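Serpin B3 (Homo sapiens, PDB 4ZK3) probably inhibits proteases by the serpin trapping mechanism and, as the Pso p27 antigen linked to psoriasis, forms a compact structure that assembles into large aggregates. Local coordinates at residues A[7-12]-A[261-266]; A[105-110]-A[129-134]; A[111-116]-A[316-321]; A[188-193]-A[213-218]; A[230-235]-A[280-285]. All coordinates share one frame; numbering follows the deposited sequence.

In the fold
From the N terminus, helix 4-19 opens contact 1, the loop closed when 261-266 reaches it. Nested inside that loop, contact 2 pairs two neighbouring strands of serpin sheet A, with helix 117-127 between them in the chain. Contact 3 opens at 111-116, before contact 2 has closed, so the two cross; they also touch, at one end of the molecule. Next comes contact 4, a short loop on sheet C nested in both contacts 1 and 3. Contact 5 opens at 230-235 on sheet B, crosses contact 1, and closes on sheet C, where it touches contact 4. Finally 316-321 closes contact 3, which crosses contact 1 and encloses contact 5. Centres of contacts 3 and 4 lie about 54 Å apart.

Contact 1. Residues A[7-12]-A[261-266]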
# COMPACT_ATOMS: atom_id res chain seq x y z
N ALA A 7 -10.45 -9.79 -0.90
CA ALA A 7 -11.09 -8.49 -0.98
C ALA A 7 -10.01 -7.40 -1.13
O ALA A 7 -10.06 -6.61 -2.05
CB ALA A 7 -11.96 -8.26 0.25
N ASN A 8 -9.02 -7.41 -0.22
CA ASN A 8 -7.94 -6.41 -0.19
C ASN A 8 -7.15 -6.36 -1.51
O ASN A 8 -6.84 -5.26 -2.03
CB ASN A 8 -7.04 -6.68 1.03
CG ASN A 8 -7.83 -6.64 2.40
OD1 ASN A 8 -8.89 -5.99 2.53
ND2 ASN A 8 -7.30 -7.34 3.41
N THR A 9 -6.84 -7.54 -2.06
CA THR A 9 -6.18 -7.66 -3.35
C THR A 9 -7.03 -7.14 -4.51
O THR A 9 -6.51 -6.51 -5.44
CB THR A 9 -5.72 -9.11 -3.60
OG1 THR A 9 -4.78 -9.48 -2.59
CG2 THR A 9 -5.02 -9.24 -4.96
N LYS A 10 -8.34 -7.33 -4.45
CA LYS A 10 -9.21 -6.76 -5.51
C LYS A 10 -9.25 -5.25 -5.50
O LYS A 10 -9.15 -4.59 -6.55
CB LYS A 10 -10.64 -7.31 -5.35
CG LYS A 10 -10.75 -8.83 -5.59
CD LYS A 10 -12.16 -9.33 -5.30
CE LYS A 10 -12.30 -10.82 -5.55
NZ LYS A 10 -12.20 -11.11 -7.01
N PHE A 11 -9.39 -4.70 -4.31
CA PHE A 11 -9.31 -3.25 -4.11
C PHE A 11 -7.99 -2.71 -4.60
O PHE A 11 -7.96 -1.69 -5.31
CB PHE A 11 -9.53 -2.93 -2.62
CG PHE A 11 -9.43 -1.50 -2.28
CD1 PHE A 11 -10.18 -0.56 -2.91
CD2 PHE A 11 -8.58 -1.07 -1.22
CE1 PHE A 11 -10.11 0.79 -2.56
CE2 PHE A 11 -8.49 0.26 -0.88
CZ PHE A 11 -9.25 1.21 -1.56
N MET A 12 -6.91 -3.43 -4.30
CA MET A 12 -5.57 -3.10 -4.83
C MET A 12 -5.55 -2.98 -6.38
O MET A 12 -5.05 -1.99 -6.92
CB MET A 12 -4.50 -4.13 -4.36
CG MET A 12 -3.05 -3.92 -4.89
SD MET A 12 -2.07 -5.37 -4.51
CE MET A 12 -2.43 -6.31 -6.00
N LEU A 261 -3.71 -8.92 -15.71
CA LEU A 261 -3.43 -9.28 -14.31
C LEU A 261 -4.58 -8.78 -13.47
O LEU A 261 -4.67 -7.58 -13.17
CB LEU A 261 -2.12 -8.64 -13.86
CG LEU A 261 -1.14 -9.39 -12.98
CD1 LEU A 261 -0.48 -8.36 -12.05
CD2 LEU A 261 -1.70 -10.56 -12.19
N THR A 262 -5.48 -9.69 -13.15
CA THR A 262 -6.57 -9.50 -12.17
C THR A 262 -6.18 -10.16 -10.84
O THR A 262 -5.18 -10.89 -10.79
CB THR A 262 -7.80 -10.28 -12.66
OG1 THR A 262 -7.45 -11.67 -12.69
CG2 THR A 262 -8.21 -9.83 -14.04
N ALA A 263 -6.98 -9.96 -9.79
CA ALA A 263 -6.68 -10.56 -8.50
C ALA A 263 -6.66 -12.09 -8.63
O ALA A 263 -5.79 -12.78 -8.12
CB ALA A 263 -7.70 -10.13 -7.45
N GLU A 264 -7.66 -12.62 -9.35
CA GLU A 264 -7.80 -14.07 -9.54
C GLU A 264 -6.55 -14.64 -10.23
O GLU A 264 -5.97 -15.57 -9.75
CB GLU A 264 -9.08 -14.27 -10.36
CG GLU A 264 -9.53 -15.68 -10.67
CD GLU A 264 -10.83 -15.62 -11.47
OE1 GLU A 264 -10.79 -14.99 -12.53
OE2 GLU A 264 -11.90 -16.12 -11.01
N LYS A 265 -6.09 -13.99 -11.30
CA LYS A 265 -4.89 -14.41 -12.02
C LYS A 265 -3.61 -14.28 -11.19
O LYS A 265 -2.75 -15.19 -11.19
CB LYS A 265 -4.69 -13.57 -13.30
CG LYS A 265 -5.81 -13.67 -14.35
CD LYS A 265 -5.54 -14.82 -15.30
CE LYS A 265 -6.82 -15.57 -15.67
NZ LYS A 265 -6.56 -16.85 -16.40
N LEU A 266 -3.46 -13.16 -10.47
CA LEU A 266 -2.32 -13.00 -9.55
C LEU A 266 -2.22 -14.15 -8.57
O LEU A 266 -1.13 -14.70 -8.31
CB LEU A 266 -2.46 -11.72 -8.75
CG LEU A 266 -1.22 -11.26 -7.94
CD1 LEU A 266 -0.04 -11.10 -8.88
CD2 LEU A 266 -1.40 -9.93 -7.22
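Met12, on helix 4-19 (serpin helix A), touches Leu266 of helix 263-269 (helix H) through its terminal methyl. From CB the chain places CG on the far side from the amide N (chi1 178°) and runs on extended to SD; the bend at chi3 then turns the methyl across, and CE meets Leu266 CD2 at 4.0 Å. The two side chains cross at about a right angle. A long, unbranched apolar chain suits this place, since CE alone makes the contact.

Nearer the middle, Ala263 offers just a methyl, and the backbones come close, with Lys10 CA and Ala263 CA 5.5 Å apart. Ala263 CB touches both Thr9 CG2 and Lys10 CG, at 3.8 Å each. Thr9 turns its methyl to this side while its hydroxyl bonds Ser5 O in its own helix. Thr262 is the N-cap: its OG1 accepts from Lys265 N at 3.0 Å, a capping bond at the start of the helix whose first residue is Ala263. Phe13 of helix 4-19 also packs on Ala263 and Leu266, while Ile381 of strand 380-387 (s5B of sheet B) touches Met12 and Leu266, and helix 31-42 lies against Asn8 and Phe11.

Contact 2. Residues A[105-110]-A[129-134]; sequences NKLFGE and TSVESV
The ring of Phe108 has Val134 CG1 at its edge, near the ring plane and 4.0 Å from CD2, while Glu132 OE1 approaches it obliquely, with ring and carboxylate planes 20° apart. That carboxylate is engaged by Lys106: NZ meets Glu132 OE1 at 2.7 Å, nearly along the C-O axis, in a salt bridge. Lys106 can span the two-residue step because CG stands anti to the backbone N (chi1 -167°) and the rest of the chain is fully extended, its methylenes passing Ser130 OG and Glu132 CB. Its ammonium also makes a cation-pi contact with Trp150.

The backbones form a parallel strand pair. Leu107 and Gly109 each give an N and an O to this partner, while Lys106 and Phe108 turn theirs to strand 174-185. Leu107 N donates to Ser130 O and its O accepts from Glu132 N, each 2.8 Å and nearly straight. Gly109 repeats the pattern with Glu132 O and Val134 N. At the start the bond from Ser130 N to Asn105 O is weak, and a water joins Asn105 O to Ser130 OG.

Leu107 and Val131 point to the opposite face, where Leu107 packs on Leu120 and Ile123 of helix 117-127; Phe108 instead meets Ile147 of helix 140-153. Strand, helix and parallel strand form a beta-alpha-beta unit, the s2A-hE-s1A segment at the margin of serpin sheet A.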
# COMPACT_ATOMS: atom_id res chain seq x y z
N ASN A 105 -2.55 2.85 13.56
CA ASN A 105 -3.69 3.63 13.25
C ASN A 105 -3.86 4.66 14.31
O ASN A 105 -3.65 4.40 15.48
CB ASN A 105 -4.92 2.69 13.23
CG ASN A 105 -4.89 1.76 12.07
OD1 ASN A 105 -4.97 0.50 12.19
ND2 ASN A 105 -4.76 2.34 10.94
N LYS A 106 -4.26 5.86 13.93
CA LYS A 106 -4.47 6.92 14.89
C LYS A 106 -5.56 7.91 14.49
O LYS A 106 -5.70 8.26 13.35
CB LYS A 106 -3.15 7.70 15.15
CG LYS A 106 -3.21 8.62 16.38
CD LYS A 106 -1.84 9.16 16.73
CE LYS A 106 -1.86 10.08 17.93
NZ LYS A 106 -0.49 10.42 18.46
N LEU A 107 -6.33 8.35 15.49
CA LEU A 107 -7.30 9.41 15.36
C LEU A 107 -6.78 10.71 15.99
O LEU A 107 -6.48 10.79 17.16
CB LEU A 107 -8.63 8.98 15.98
CG LEU A 107 -9.68 10.08 16.14
CD1 LEU A 107 -10.05 10.74 14.83
CD2 LEU A 107 -10.94 9.62 16.81
N PHE A 108 -6.73 11.75 15.19
CA PHE A 108 -6.42 13.08 15.66
C PHE A 108 -7.76 13.85 15.57
O PHE A 108 -8.31 14.06 14.49
CB PHE A 108 -5.37 13.79 14.82
CG PHE A 108 -3.98 13.20 14.89
CD1 PHE A 108 -3.59 12.17 13.99
CD2 PHE A 108 -3.05 13.65 15.79
CE1 PHE A 108 -2.31 11.60 14.04
CE2 PHE A 108 -1.76 13.11 15.81
CZ PHE A 108 -1.41 12.10 14.94
N GLY A 109 -8.31 14.24 16.72
CA GLY A 109 -9.54 15.00 16.70
C GLY A 109 -9.40 16.37 17.29
O GLY A 109 -8.58 16.59 18.16
N GLU A 110 -10.28 17.27 16.86
CA GLU A 110 -10.37 18.57 17.48
C GLU A 110 -10.58 18.43 18.99
O GLU A 110 -11.39 17.63 19.47
CB GLU A 110 -11.41 19.42 16.78
CG GLU A 110 -11.88 20.61 17.62
CD GLU A 110 -10.80 21.62 17.95
OE1 GLU A 110 -9.84 21.78 17.18
OE2 GLU A 110 -10.94 22.23 19.01
N THR A 129 -6.57 1.64 17.24
CA THR A 129 -6.39 3.04 17.03
C THR A 129 -6.15 3.78 18.38
O THR A 129 -6.93 3.62 19.32
CB THR A 129 -7.63 3.60 16.32
OG1 THR A 129 -7.84 2.84 15.10
CG2 THR A 129 -7.43 5.07 15.99
N SER A 130 -5.12 4.63 18.45
CA SER A 130 -4.96 5.53 19.59
C SER A 130 -5.54 6.88 19.17
O SER A 130 -5.78 7.11 17.99
CB SER A 130 -3.47 5.67 19.99
OG SER A 130 -2.72 6.12 18.87
N VAL A 131 -5.81 7.72 20.15
CA VAL A 131 -6.50 8.99 19.93
C VAL A 131 -5.66 10.13 20.51
O VAL A 131 -5.23 10.08 21.68
CB VAL A 131 -7.84 8.99 20.64
CG1 VAL A 131 -8.52 10.32 20.46
CG2 VAL A 131 -8.72 7.83 20.10
N GLU A 132 -5.46 11.14 19.71
CA GLU A 132 -4.82 12.34 20.24
C GLU A 132 -5.68 13.52 19.88
O GLU A 132 -6.18 13.61 18.75
CB GLU A 132 -3.39 12.50 19.69
CG GLU A 132 -2.77 13.79 20.18
CD GLU A 132 -1.26 13.80 20.21
OE1 GLU A 132 -0.67 12.90 19.56
OE2 GLU A 132 -0.68 14.72 20.86
N SER A 133 -5.87 14.41 20.85
CA SER A 133 -6.58 15.69 20.65
C SER A 133 -5.66 16.84 20.31
O SER A 133 -4.66 17.06 21.00
CB SER A 133 -7.40 16.03 21.90
OG SER A 133 -8.40 15.07 22.17
N VAL A 134 -5.96 17.55 19.24
CA VAL A 134 -5.16 18.68 18.76
C VAL A 134 -6.04 19.88 18.51
O VAL A 134 -7.29 19.78 18.48
CB VAL A 134 -4.35 18.28 17.49
CG1 VAL A 134 -3.55 17.02 17.83
CG2 VAL A 134 -5.27 18.00 16.30
O HOH W 1 -1.57 4.38 17.24

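Contact 3. Residues A[111-116]-A[316-321]; sequences KTYLFL and GMTGSR
Leu116 N donates to Met317 O at 2.8 Å, a nearly straight bond (173°) whose donor is tilted 27° from the carbonyl plane. Beside it, a water gives hydrogens to both Leu114 O and Thr318 O, extending the backbone link by one bridge. Gly319 leaves the short helix with a positive phi of 100°, a turn that glycine tolerates readily, and Leu116 stands at the N-cap position of helix 117-127. The contact thus fastens the connection between serpin strand s2A and helix E to the short, weakly bonded helix that precedes strand 325-336.

Among the side chains, Leu116 straddles the end of that helix: CD1 presses on Thr318 O at 3.2 Å, where Gly319 has no side chain to crowd it, and CD2 lies 3.6 Å from Gly319 N. Phe115 presents its ring edge to Met317 O, in plane, and takes Tyr113 CD2 over one face, 3.6 Å above the ring and offset toward the rim. Tyr113 OH, in turn, touches the methyl CG2 of Thr318 at 3.3 Å.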
# COMPACT_ATOMS: atom_id res chain seq x y z
N LYS A 111 -9.77 19.20 19.72
CA LYS A 111 -9.65 19.17 21.16
C LYS A 111 -11.00 19.35 21.88
O LYS A 111 -11.33 18.68 22.88
CB LYS A 111 -8.71 20.32 21.55
CG LYS A 111 -7.84 20.10 22.77
CD LYS A 111 -6.87 21.28 22.95
CE LYS A 111 -7.56 22.61 22.62
NZ LYS A 111 -7.01 23.79 23.36
N THR A 112 -11.80 20.24 21.34
CA THR A 112 -13.09 20.51 21.91
C THR A 112 -14.22 19.66 21.37
O THR A 112 -15.37 19.86 21.75
CB THR A 112 -13.45 21.99 21.71
OG1 THR A 112 -13.51 22.31 20.31
CG2 THR A 112 -12.41 22.87 22.39
N TYR A 113 -13.91 18.67 20.56
CA TYR A 113 -14.93 18.01 19.80
C TYR A 113 -15.20 16.65 20.38
O TYR A 113 -14.27 15.96 20.71
CB TYR A 113 -14.47 17.90 18.38
CG TYR A 113 -15.55 17.50 17.41
CD1 TYR A 113 -16.48 18.42 16.96
CD2 TYR A 113 -15.61 16.22 16.89
CE1 TYR A 113 -17.48 18.06 16.07
CE2 TYR A 113 -16.58 15.87 15.99
CZ TYR A 113 -17.52 16.79 15.61
OH TYR A 113 -18.47 16.41 14.72
N LEU A 114 -16.46 16.26 20.51
CA LEU A 114 -16.77 15.00 21.20
C LEU A 114 -17.18 13.92 20.20
O LEU A 114 -18.10 14.14 19.40
CB LEU A 114 -17.88 15.17 22.24
CG LEU A 114 -17.55 16.11 23.40
CD1 LEU A 114 -18.81 16.67 24.06
CD2 LEU A 114 -16.68 15.41 24.42
N PHE A 115 -16.52 12.75 20.27
CA PHE A 115 -16.90 11.56 19.47
C PHE A 115 -17.72 10.63 20.32
O PHE A 115 -17.63 10.67 21.53
CB PHE A 115 -15.66 10.81 18.91
CG PHE A 115 -14.89 11.62 17.94
CD1 PHE A 115 -15.32 11.75 16.63
CD2 PHE A 115 -13.78 12.34 18.35
CE1 PHE A 115 -14.63 12.56 15.73
CE2 PHE A 115 -13.11 13.20 17.48
CZ PHE A 115 -13.54 13.31 16.15
N LEU A 116 -18.50 9.76 19.70
CA LEU A 116 -19.27 8.77 20.43
C LEU A 116 -18.34 7.80 21.08
O LEU A 116 -17.38 7.35 20.42
CB LEU A 116 -20.17 8.03 19.44
CG LEU A 116 -21.66 7.92 19.68
CD1 LEU A 116 -22.25 9.25 20.11
CD2 LEU A 116 -22.29 7.40 18.39
N GLY A 316 -22.41 7.57 13.00
CA GLY A 316 -21.80 6.59 13.92
C GLY A 316 -20.52 7.10 14.63
O GLY A 316 -20.02 6.49 15.60
N MET A 317 -20.01 8.22 14.15
CA MET A 317 -18.82 8.84 14.77
C MET A 317 -19.21 9.74 15.93
O MET A 317 -18.48 9.83 16.92
CB MET A 317 -18.05 9.66 13.77
CG MET A 317 -17.30 8.81 12.76
SD MET A 317 -16.28 9.80 11.66
CE MET A 317 -15.52 8.61 10.59
N THR A 318 -20.35 10.44 15.77
CA THR A 318 -20.75 11.53 16.63
C THR A 318 -22.09 11.35 17.31
O THR A 318 -22.30 11.91 18.36
CB THR A 318 -20.75 12.86 15.84
OG1 THR A 318 -21.42 12.67 14.59
CG2 THR A 318 -19.30 13.32 15.52
N GLY A 319 -22.98 10.54 16.76
CA GLY A 319 -24.37 10.47 17.23
C GLY A 319 -25.35 11.26 16.38
O GLY A 319 -26.56 11.25 16.62
N SER A 320 -24.88 11.99 15.38
CA SER A 320 -25.82 12.66 14.48
C SER A 320 -25.09 12.95 13.19
O SER A 320 -23.86 12.98 13.17
CB SER A 320 -26.30 13.97 15.08
OG SER A 320 -25.25 14.90 15.05
N ARG A 321 -25.84 13.20 12.13
CA ARG A 321 -25.23 13.52 10.85
C ARG A 321 -24.58 14.85 10.89
O ARG A 321 -24.84 15.64 11.78
CB ARG A 321 -26.25 13.50 9.74
CG ARG A 321 -26.72 12.10 9.41
CD ARG A 321 -27.76 12.17 8.30
NE ARG A 321 -27.11 12.55 7.05
CZ ARG A 321 -27.64 13.34 6.13
NH1 ARG A 321 -28.84 13.89 6.30
NH2 ARG A 321 -26.95 13.61 5.03
O HOH W 2 -20.64 12.74 20.51

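Contact 4. Residues A[188-193]-A[213-218]; sequences KKFNKE and MRQYTS
Met213 lays its thioether over one face of the Phe190 ring: CE stands 3.7 Å from the ring centroid, 19° off the normal, a CH-pi contact, with SD 4.3 Å from that centroid in a Met-aromatic contact. The bend at chi3 (-61°) folds the methyl back onto the ring. Arg214 contributes its backbone through two waters, one joining Arg214 N to Asn191 O, the other Asn191 N to Arg214 O, so the loop is tied to the strand backbone through water. Gln215 covers the opposite ring face, its CG 3.7 Å from Phe190 CE2, and the flat phenylalanine is sandwiched. Next on this side, Thr217 OG1 accepts from Lys188 NZ at 3.1 Å, the long extended lysine chain suiting a bond so far from its backbone. Ser218 OG shares a water with the same ammonium.

Across the way, Asn191 OD1 accepts from Glu193 N in an Asx turn that starts the 3-10 segment. Phe190 also meets Trp186 edge-to-face and packs on Leu282; strand 276-294, antiparallel to 206-224, flanks the contact in serpin sheet C.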
# COMPACT_ATOMS: atom_id res chain seq x y z
N LYS A 188 18.89 -14.21 0.64
CA LYS A 188 20.16 -14.24 -0.08
C LYS A 188 20.54 -12.85 -0.57
O LYS A 188 20.01 -12.34 -1.60
CB LYS A 188 20.05 -15.16 -1.26
CG LYS A 188 19.90 -16.62 -0.83
CD LYS A 188 19.46 -17.55 -1.97
CE LYS A 188 18.80 -18.85 -1.46
NZ LYS A 188 18.06 -19.59 -2.55
N LYS A 189 21.42 -12.21 0.17
CA LYS A 189 21.86 -10.87 -0.16
C LYS A 189 22.59 -10.79 -1.49
O LYS A 189 23.05 -11.78 -2.00
CB LYS A 189 22.69 -10.32 0.95
CG LYS A 189 21.88 -10.08 2.19
CD LYS A 189 22.66 -9.33 3.24
CE LYS A 189 21.80 -9.14 4.48
NZ LYS A 189 22.36 -8.01 5.26
N PHE A 190 22.58 -9.62 -2.11
CA PHE A 190 23.36 -9.41 -3.29
C PHE A 190 24.77 -9.02 -2.83
O PHE A 190 24.88 -8.41 -1.80
CB PHE A 190 22.77 -8.28 -4.09
CG PHE A 190 21.47 -8.64 -4.77
CD1 PHE A 190 20.24 -8.49 -4.08
CD2 PHE A 190 21.46 -9.12 -6.08
CE1 PHE A 190 19.05 -8.82 -4.70
CE2 PHE A 190 20.25 -9.45 -6.70
CZ PHE A 190 19.04 -9.28 -6.02
N ASN A 191 25.82 -9.34 -3.60
CA ASN A 191 27.16 -8.77 -3.33
C ASN A 191 27.39 -7.42 -3.99
O ASN A 191 27.25 -7.30 -5.22
CB ASN A 191 28.24 -9.73 -3.78
CG ASN A 191 29.63 -9.33 -3.24
OD1 ASN A 191 29.98 -8.14 -3.18
ND2 ASN A 191 30.41 -10.33 -2.82
N LYS A 192 27.71 -6.39 -3.22
CA LYS A 192 27.93 -5.07 -3.84
C LYS A 192 29.06 -5.11 -4.88
O LYS A 192 29.06 -4.33 -5.86
CB LYS A 192 28.21 -4.01 -2.80
CG LYS A 192 26.97 -3.48 -2.07
CD LYS A 192 27.25 -3.30 -0.57
CE LYS A 192 27.93 -1.99 -0.24
NZ LYS A 192 26.92 -0.89 -0.19
N GLU A 193 29.99 -6.05 -4.72
CA GLU A 193 31.05 -6.21 -5.71
C GLU A 193 30.52 -6.60 -7.08
O GLU A 193 31.14 -6.27 -8.08
CB GLU A 193 32.14 -7.17 -5.24
CG GLU A 193 33.29 -6.45 -4.49
CD GLU A 193 33.77 -7.18 -3.24
OE1 GLU A 193 33.41 -8.38 -3.06
OE2 GLU A 193 34.51 -6.55 -2.43
N MET A 213 22.06 -4.92 -9.70
CA MET A 213 22.57 -5.93 -8.79
C MET A 213 22.40 -7.29 -9.45
O MET A 213 21.48 -7.49 -10.26
CB MET A 213 21.85 -5.92 -7.44
CG MET A 213 21.60 -4.54 -6.84
SD MET A 213 20.73 -4.65 -5.26
CE MET A 213 19.17 -5.45 -5.70
N ARG A 214 23.25 -8.22 -9.11
CA ARG A 214 23.32 -9.49 -9.85
C ARG A 214 23.67 -10.59 -8.88
O ARG A 214 24.49 -10.39 -8.00
CB ARG A 214 24.36 -9.43 -10.95
CG ARG A 214 24.12 -8.26 -11.92
CD ARG A 214 25.00 -8.20 -13.18
NE ARG A 214 26.36 -7.80 -12.92
CZ ARG A 214 27.33 -8.64 -12.57
NH1 ARG A 214 27.07 -9.93 -12.40
NH2 ARG A 214 28.57 -8.20 -12.37
N GLN A 215 22.97 -11.72 -9.00
CA GLN A 215 23.28 -12.91 -8.26
C GLN A 215 22.67 -14.11 -8.99
O GLN A 215 21.74 -13.95 -9.77
CB GLN A 215 22.76 -12.84 -6.81
CG GLN A 215 21.24 -12.98 -6.64
CD GLN A 215 20.82 -13.04 -5.18
OE1 GLN A 215 20.24 -12.09 -4.65
NE2 GLN A 215 21.13 -14.14 -4.52
N TYR A 216 23.25 -15.28 -8.73
CA TYR A 216 22.91 -16.57 -9.34
C TYR A 216 22.56 -17.42 -8.15
O TYR A 216 23.38 -17.60 -7.26
CB TYR A 216 24.11 -17.21 -10.08
CG TYR A 216 23.78 -18.45 -10.92
CD1 TYR A 216 23.31 -18.32 -12.23
CD2 TYR A 216 23.95 -19.76 -10.41
CE1 TYR A 216 23.01 -19.43 -13.00
CE2 TYR A 216 23.64 -20.89 -11.18
CZ TYR A 216 23.16 -20.71 -12.47
OH TYR A 216 22.83 -21.79 -13.27
N THR A 217 21.32 -17.89 -8.11
CA THR A 217 20.82 -18.68 -6.96
C THR A 217 19.48 -19.30 -7.33
O THR A 217 18.92 -19.00 -8.38
CB THR A 217 20.74 -17.81 -5.68
OG1 THR A 217 19.84 -18.39 -4.73
CG2 THR A 217 20.27 -16.44 -6.02
N SER A 218 19.00 -20.23 -6.52
CA SER A 218 17.71 -20.83 -6.83
C SER A 218 16.54 -20.15 -6.09
O SER A 218 16.64 -19.80 -4.93
CB SER A 218 17.72 -22.33 -6.59
OG SER A 218 17.38 -22.61 -5.28
O HOH W 3 16.36 -21.73 -2.95
O HOH W 4 24.97 -6.93 -6.98
O HOH W 5 25.76 -10.96 -5.93

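Contact 5. Residues A[230-235]-A[280-285]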
# COMPACT_ATOMS: atom_id res chain seq x y z
N LYS A 230 7.41 -13.56 -16.99
CA LYS A 230 7.93 -14.42 -15.97
C LYS A 230 7.62 -13.88 -14.57
O LYS A 230 7.35 -12.65 -14.39
CB LYS A 230 9.41 -14.59 -16.13
CG LYS A 230 9.81 -15.30 -17.42
CD LYS A 230 11.32 -15.18 -17.58
CE LYS A 230 11.82 -15.83 -18.86
NZ LYS A 230 13.29 -15.60 -19.01
N VAL A 231 7.62 -14.79 -13.62
CA VAL A 231 7.37 -14.49 -12.18
C VAL A 231 8.45 -15.02 -11.29
O VAL A 231 8.84 -16.17 -11.42
CB VAL A 231 6.02 -15.09 -11.69
CG1 VAL A 231 5.73 -14.64 -10.28
CG2 VAL A 231 4.92 -14.57 -12.53
N LEU A 232 8.93 -14.20 -10.35
CA LEU A 232 9.91 -14.61 -9.40
C LEU A 232 9.54 -14.24 -7.96
O LEU A 232 9.07 -13.12 -7.72
CB LEU A 232 11.27 -14.00 -9.74
CG LEU A 232 12.50 -14.57 -9.08
CD1 LEU A 232 12.83 -15.93 -9.67
CD2 LEU A 232 13.69 -13.69 -9.33
N GLU A 233 9.80 -15.15 -7.01
CA GLU A 233 9.69 -14.85 -5.59
C GLU A 233 11.09 -14.68 -5.01
O GLU A 233 11.92 -15.55 -5.14
CB GLU A 233 8.91 -15.94 -4.80
CG GLU A 233 8.86 -15.70 -3.31
CD GLU A 233 8.74 -16.94 -2.47
OE1 GLU A 233 9.28 -18.00 -2.86
OE2 GLU A 233 8.18 -16.80 -1.37
N ILE A 234 11.30 -13.56 -4.35
CA ILE A 234 12.57 -13.24 -3.72
C ILE A 234 12.27 -13.15 -2.23
O ILE A 234 11.74 -12.15 -1.79
CB ILE A 234 13.18 -11.91 -4.22
CG1 ILE A 234 13.16 -11.82 -5.74
CG2 ILE A 234 14.60 -11.77 -3.72
CD1 ILE A 234 13.61 -10.52 -6.37
N PRO A 235 12.60 -14.21 -1.45
CA PRO A 235 12.20 -14.14 -0.04
C PRO A 235 13.02 -13.17 0.80
O PRO A 235 14.23 -13.00 0.58
CB PRO A 235 12.44 -15.55 0.47
CG PRO A 235 12.45 -16.43 -0.74
CD PRO A 235 13.06 -15.57 -1.82
N VAL A 280 18.47 -19.11 -11.30
CA VAL A 280 18.25 -17.87 -12.12
C VAL A 280 19.47 -16.84 -12.06
O VAL A 280 19.90 -16.64 -10.87
CB VAL A 280 16.94 -17.25 -11.54
CG1 VAL A 280 16.56 -15.94 -12.23
CG2 VAL A 280 15.77 -18.27 -11.60
N ASP A 281 20.05 -16.29 -13.21
CA ASP A 281 20.96 -15.00 -13.25
C ASP A 281 19.79 -14.04 -12.96
O ASP A 281 19.01 -13.68 -13.87
CB ASP A 281 21.98 -14.47 -14.58
CG ASP A 281 23.37 -13.50 -14.13
OD1 ASP A 281 24.04 -13.89 -13.18
OD2 ASP A 281 23.96 -12.39 -14.54
N LEU A 282 19.61 -13.68 -11.68
CA LEU A 282 18.72 -12.57 -11.34
C LEU A 282 19.51 -11.28 -11.43
O LEU A 282 20.49 -11.14 -10.76
CB LEU A 282 18.17 -12.73 -9.91
CG LEU A 282 17.43 -11.53 -9.28
CD1 LEU A 282 16.26 -11.08 -10.17
CD2 LEU A 282 17.03 -11.97 -7.89
N HIS A 283 19.08 -10.38 -12.30
CA HIS A 283 19.59 -9.00 -12.35
C HIS A 283 18.42 -8.13 -11.90
O HIS A 283 17.34 -8.07 -12.55
CB HIS A 283 20.07 -8.62 -13.75
CG HIS A 283 21.28 -9.40 -14.25
ND1 HIS A 283 21.88 -9.10 -15.46
CD2 HIS A 283 22.00 -10.41 -13.71
CE1 HIS A 283 22.90 -9.93 -15.65
NE2 HIS A 283 22.99 -10.74 -14.62
N LEU A 284 18.63 -7.45 -10.77
CA LEU A 284 17.64 -6.54 -10.16
C LEU A 284 18.29 -5.21 -9.86
O LEU A 284 19.34 -5.18 -9.24
CB LEU A 284 17.13 -7.19 -8.85
CG LEU A 284 15.93 -6.53 -8.15
CD1 LEU A 284 14.64 -6.74 -8.93
CD2 LEU A 284 15.77 -7.03 -6.73
N PRO A 285 17.71 -4.11 -10.30
CA PRO A 285 18.33 -2.80 -10.06
C PRO A 285 18.17 -2.31 -8.60
O PRO A 285 17.24 -2.69 -7.89
CB PRO A 285 17.62 -1.90 -11.04
CG PRO A 285 16.26 -2.55 -11.20
CD PRO A 285 16.49 -4.01 -11.10
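Sheets B and C of the serpin fold meet here: strand 230-235 belongs to the first and strand 280-285 to the second, and their axes pass 10.9 Å apart at 81°, nearly at right angles. Strand 206-224, which pairs with both, carries the chain from one sheet to the other.

Leu232 and Leu282 form the middle. Leu232 CD2 sits 3.8 Å from Leu282 CD1, and Leu232 CD1 turns instead to Val280 CG2, 4.2 Å away, so the forked leucine serves two partners. A chi1 of -165° swings its CG away from the amide N, which directs its two methyls at the other strand. Ile234 meets its neighbours tip to tip: CD1 lies 4.0 Å from Leu282 CD2 and 4.1 Å from Leu284 CD2, so its CG1-CD1 branch, the longer one, makes both contacts. Phe363 of strand 361-364 packs on Leu232, Val280 and Leu282, and Trp186 on Ile234.

No hydrogen bond crosses between the two strands, and the five touching residues are buried and aliphatic, which implies cohesion by dispersion and the exclusion of water.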